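Side-chain contact in RING finger protein unkempt homolog (Mus musculus, PDB 5ELK), which binds specific RNA sequences and represses translation, shaping the early morphology of cortical neurons during embryonic development: residues S94-N98 with D99-A103. Sequence-based numbering, arbitrary orientation.
Sequences STKCN and DMQQA. With ZN (zinc ion), chain E; nucleotides of chain B.
Cys97 SG caps Met100 N at the start of helix 98-103 while binding the zinc ion. The sulfur lies 2.3 Å from the zinc, and the hydrogen bond it accepts from Met100 N, 3.6 Å from SG, is weak. With SG anti to the backbone N (chi1 177°), the sulfur reaches both partners; cysteine suits the place because its sulfur can bind zinc and still accept, weakly, from a first-turn amide. The carbonyl is used as well: Cys97 O takes Gln101 N at 3.1 Å, and one residue on, Asn98 O takes Gln102 N, two successive i to i+4 bonds that begin the helix. Cys106, Cys112 and His116 complete the four-ligand zinc site of this CCCH zinc finger; here the first cysteine leads into a short helix, and backbone groups beside it bind the RNA. The adenine of A4 of chain B is recognised along its Watson-Crick edge: its N6 donates to Lys96 O, and Asn98 N gives its N1 a nearly straight bond of 3.1 Å (174°). Just upstream, Thr95 N donates to O4 of U3 of chain B at 2.9 Å. Asp99 OD1, paired in a salt bridge with Arg108, also lies 3.6 Å from C2 of A4 of chain B. At the solvent-exposed surface the long side chains of Lys96 and Gln101 bring NZ to OE1, although their very short separation makes the detail of that hydrogen bond doubtful.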
ATOM      1  N   SER A  94      -5.983  -7.064  -7.863  1.00 33.27           N
ATOM      2  CA  SER A  94      -6.991  -7.057  -8.919  1.00 32.13           C
ATOM      3  C   SER A  94      -6.372  -7.303 -10.299  1.00 31.74           C
ATOM      4  O   SER A  94      -7.065  -7.673 -11.241  1.00 37.00           O
ATOM      5  CB  SER A  94      -7.757  -5.732  -8.919  1.00 34.04           C
ATOM      6  OG  SER A  94      -6.881  -4.643  -9.107  1.00 41.05           O
ATOM      7  N   THR A  95      -5.063  -7.105 -10.395  1.00 32.58           N
ATOM      8  CA  THR A  95      -4.346  -7.171 -11.663  1.00 29.45           C
ATOM      9  C   THR A  95      -3.126  -8.064 -11.529  1.00 32.05           C
ATOM     10  O   THR A  95      -2.380  -7.979 -10.552  1.00 36.50           O
ATOM     11  CB  THR A  95      -3.864  -5.771 -12.109  1.00 35.06           C
ATOM     12  OG1 THR A  95      -4.991  -4.897 -12.256  1.00 39.20           O
ATOM     13  CG2 THR A  95      -3.111  -5.844 -13.428  1.00 33.53           C
ATOM     14  N   LYS A  96      -2.916  -8.904 -12.535  1.00 40.82           N
ATOM     15  CA  LYS A  96      -1.805  -9.848 -12.555  1.00 41.28           C
ATOM     16  C   LYS A  96      -0.448  -9.185 -12.362  1.00 34.19           C
ATOM     17  O   LYS A  96      -0.125  -8.194 -13.007  1.00 38.98           O
ATOM     18  CB  LYS A  96      -1.781 -10.593 -13.891  1.00 43.08           C
ATOM     19  CG  LYS A  96      -3.034 -11.389 -14.192  1.00 54.57           C
ATOM     20  CD  LYS A  96      -2.875 -12.207 -15.468  1.00 62.85           C
ATOM     21  CE  LYS A  96      -2.928 -11.340 -16.731  1.00 68.63           C
ATOM     22  NZ  LYS A  96      -2.150 -11.917 -17.869  1.00 69.68           N
ATOM     23  N   CYS A  97       0.358  -9.760 -11.482  1.00 32.46           N
ATOM     24  CA  CYS A  97       1.732  -9.313 -11.302  1.00 33.57           C
ATOM     25  C   CYS A  97       2.582  -9.690 -12.519  1.00 42.62           C
ATOM     26  O   CYS A  97       2.736 -10.867 -12.863  1.00 42.10           O
ATOM     27  CB  CYS A  97       2.317  -9.920 -10.030  1.00 26.89           C
ATOM     28  SG  CYS A  97       4.044  -9.518  -9.727  1.00 29.09           S
ATOM     29  N   ASN A  98       3.137  -8.676 -13.161  1.00 38.82           N
ATOM     30  CA  ASN A  98       3.883  -8.860 -14.395  1.00 42.67           C
ATOM     31  C   ASN A  98       5.210  -9.581 -14.174  1.00 37.56           C
ATOM     32  O   ASN A  98       5.615 -10.413 -14.979  1.00 45.43           O
ATOM     33  CB  ASN A  98       4.137  -7.496 -15.025  1.00 48.99           C
ATOM     34  CG  ASN A  98       3.903  -7.491 -16.505  1.00 52.68           C
ATOM     35  OD1 ASN A  98       4.817  -7.234 -17.283  1.00 64.88           O
ATOM     36  ND2 ASN A  98       2.671  -7.766 -16.911  1.00 47.86           N
ATOM     37  N   ASP A  99       5.879  -9.258 -13.075  1.00 37.74           N
ATOM     38  CA  ASP A  99       7.166  -9.858 -12.752  1.00 46.82           C
ATOM     39  C   ASP A  99       7.009 -11.359 -12.557  1.00 47.36           C
ATOM     40  O   ASP A  99       7.870 -12.149 -12.955  1.00 45.22           O
ATOM     41  CB  ASP A  99       7.735  -9.239 -11.471  1.00 45.93           C
ATOM     42  CG  ASP A  99       7.897  -7.741 -11.568  1.00 53.08           C
ATOM     43  OD1 ASP A  99       6.903  -7.014 -11.326  1.00 46.37           O
ATOM     44  OD2 ASP A  99       9.019  -7.292 -11.892  1.00 61.78           O
ATOM     45  N   MET A 100       5.907 -11.744 -11.923  1.00 32.13           N
ATOM     46  CA  MET A 100       5.649 -13.142 -11.636  1.00 44.04           C
ATOM     47  C   MET A 100       5.324 -13.863 -12.935  1.00 43.39           C
ATOM     48  O   MET A 100       5.716 -15.017 -13.132  1.00 45.03           O
ATOM     49  CB  MET A 100       4.495 -13.284 -10.631  1.00 42.41           C
ATOM     50  CG  MET A 100       4.050 -14.732 -10.361  1.00 44.76           C
ATOM     51  SD  MET A 100       5.283 -15.756  -9.542  1.00 58.03           S
ATOM     52  CE  MET A 100       5.209 -15.154  -7.853  1.00 40.40           C
ATOM     53  N   GLN A 101       4.623 -13.175 -13.831  1.00 46.91           N
ATOM     54  CA  GLN A 101       4.158 -13.799 -15.061  1.00 47.36           C
ATOM     55  C   GLN A 101       5.326 -14.053 -16.006  1.00 59.01           C
ATOM     56  O   GLN A 101       5.293 -14.982 -16.807  1.00 68.60           O
ATOM     57  CB  GLN A 101       3.118 -12.928 -15.752  1.00 42.01           C
ATOM     58  CG  GLN A 101       2.055 -13.718 -16.478  1.00 53.77           C
ATOM     59  CD  GLN A 101       1.058 -12.828 -17.201  1.00 65.88           C
ATOM     60  OE1 GLN A 101      -0.154 -12.977 -17.037  1.00 74.42           O
ATOM     61  NE2 GLN A 101       1.561 -11.902 -18.011  1.00 60.56           N
ATOM     62  N   GLN A 102       6.360 -13.227 -15.896  1.00 54.28           N
ATOM     63  CA  GLN A 102       7.532 -13.346 -16.752  1.00 54.67           C
ATOM     64  C   GLN A 102       8.571 -14.297 -16.204  1.00 55.03           C
ATOM     65  O   GLN A 102       9.104 -15.125 -16.947  1.00 56.18           O
ATOM     66  CB  GLN A 102       8.178 -11.986 -16.928  1.00 57.50           C
ATOM     67  CG  GLN A 102       7.393 -11.095 -17.829  1.00 65.62           C
ATOM     68  CD  GLN A 102       7.798  -9.653 -17.707  1.00 71.77           C
ATOM     69  OE1 GLN A 102       8.855  -9.331 -17.172  1.00 80.66           O
ATOM     70  NE2 GLN A 102       6.947  -8.769 -18.195  1.00 71.41           N
ATOM     71  N   ALA A 103       8.859 -14.169 -14.909  1.00 52.72           N
ATOM     72  CA  ALA A 103       9.980 -14.880 -14.289  1.00 51.26           C
ATOM     73  C   ALA A 103       9.569 -16.095 -13.447  1.00 42.77           C
ATOM     74  O   ALA A 103      10.349 -17.023 -13.295  1.00 44.56           O
ATOM     75  CB  ALA A 103      10.823 -13.913 -13.456  1.00 48.30           C
TER
HETATM   76 ZN    ZN E 403       4.320  -9.764  -7.501  1.00 45.95          ZN
ATOM     77  P     U B   3      -5.603   1.755 -12.075  1.00 55.00           P
ATOM     78  OP1   U B   3      -4.847   1.297 -13.263  1.00 55.41           O
ATOM     79  OP2   U B   3      -6.999   1.309 -11.828  1.00 60.51           O
ATOM     80  O5'   U B   3      -4.745   1.337 -10.805  1.00 53.39           O
ATOM     81  C5'   U B   3      -4.439   2.281  -9.789  1.00 48.71           C
ATOM     82  C4'   U B   3      -3.059   2.044  -9.238  1.00 44.63           C
ATOM     83  O4'   U B   3      -3.050   0.782  -8.507  1.00 43.95           O
ATOM     84  C3'   U B   3      -1.965   1.925 -10.296  1.00 42.73           C
ATOM     85  O3'   U B   3      -0.734   2.406  -9.749  1.00 42.59           O
ATOM     86  C2'   U B   3      -1.879   0.416 -10.501  1.00 40.17           C
ATOM     87  O2'   U B   3      -0.664  -0.037 -11.061  1.00 39.41           O
ATOM     88  C1'   U B   3      -2.080  -0.084  -9.071  1.00 38.20           C
ATOM     89  N1    U B   3      -2.551  -1.476  -8.960  1.00 44.50           N
ATOM     90  C2    U B   3      -2.021  -2.276  -7.951  1.00 42.07           C
ATOM     91  O2    U B   3      -1.193  -1.879  -7.141  1.00 37.73           O
ATOM     92  N3    U B   3      -2.495  -3.571  -7.907  1.00 41.04           N
ATOM     93  C4    U B   3      -3.412  -4.148  -8.757  1.00 41.52           C
ATOM     94  O4    U B   3      -3.734  -5.329  -8.596  1.00 39.94           O
ATOM     95  C5    U B   3      -3.906  -3.258  -9.769  1.00 44.70           C
ATOM     96  C6    U B   3      -3.474  -1.991  -9.841  1.00 40.36           C
ATOM     97  P     A B   4       0.419   2.985 -10.711  1.00 44.60           P
ATOM     98  OP1   A B   4       0.899   4.282 -10.157  1.00 61.42           O
ATOM     99  OP2   A B   4      -0.117   2.908 -12.095  1.00 46.17           O
ATOM    100  O5'   A B   4       1.615   1.932 -10.608  1.00 42.11           O
ATOM    101  C5'   A B   4       2.324   1.755  -9.386  1.00 40.52           C
ATOM    102  C4'   A B   4       3.571   0.914  -9.552  1.00 46.59           C
ATOM    103  O4'   A B   4       3.222  -0.454  -9.912  1.00 41.31           O
ATOM    104  C3'   A B   4       4.579   1.375 -10.605  1.00 45.66           C
ATOM    105  O3'   A B   4       5.859   0.952 -10.152  1.00 51.17           O
ATOM    106  C2'   A B   4       4.212   0.510 -11.805  1.00 41.33           C
ATOM    107  O2'   A B   4       5.242   0.377 -12.767  1.00 47.26           O
ATOM    108  C1'   A B   4       3.904  -0.813 -11.107  1.00 38.06           C
ATOM    109  N9    A B   4       3.046  -1.737 -11.852  1.00 40.80           N
ATOM    110  C8    A B   4       1.949  -1.433 -12.617  1.00 44.39           C
ATOM    111  N7    A B   4       1.354  -2.489 -13.118  1.00 43.60           N
ATOM    112  C5    A B   4       2.096  -3.568 -12.650  1.00 38.97           C
ATOM    113  C6    A B   4       1.958  -4.960 -12.837  1.00 37.97           C
ATOM    114  N6    A B   4       0.996  -5.511 -13.579  1.00 36.47           N
ATOM    115  N1    A B   4       2.862  -5.768 -12.224  1.00 34.34           N
ATOM    116  C2    A B   4       3.826  -5.196 -11.475  1.00 40.55           C
ATOM    117  N3    A B   4       4.054  -3.900 -11.224  1.00 37.53           N
ATOM    118  C4    A B   4       3.142  -3.120 -11.851  1.00 36.43           C
TER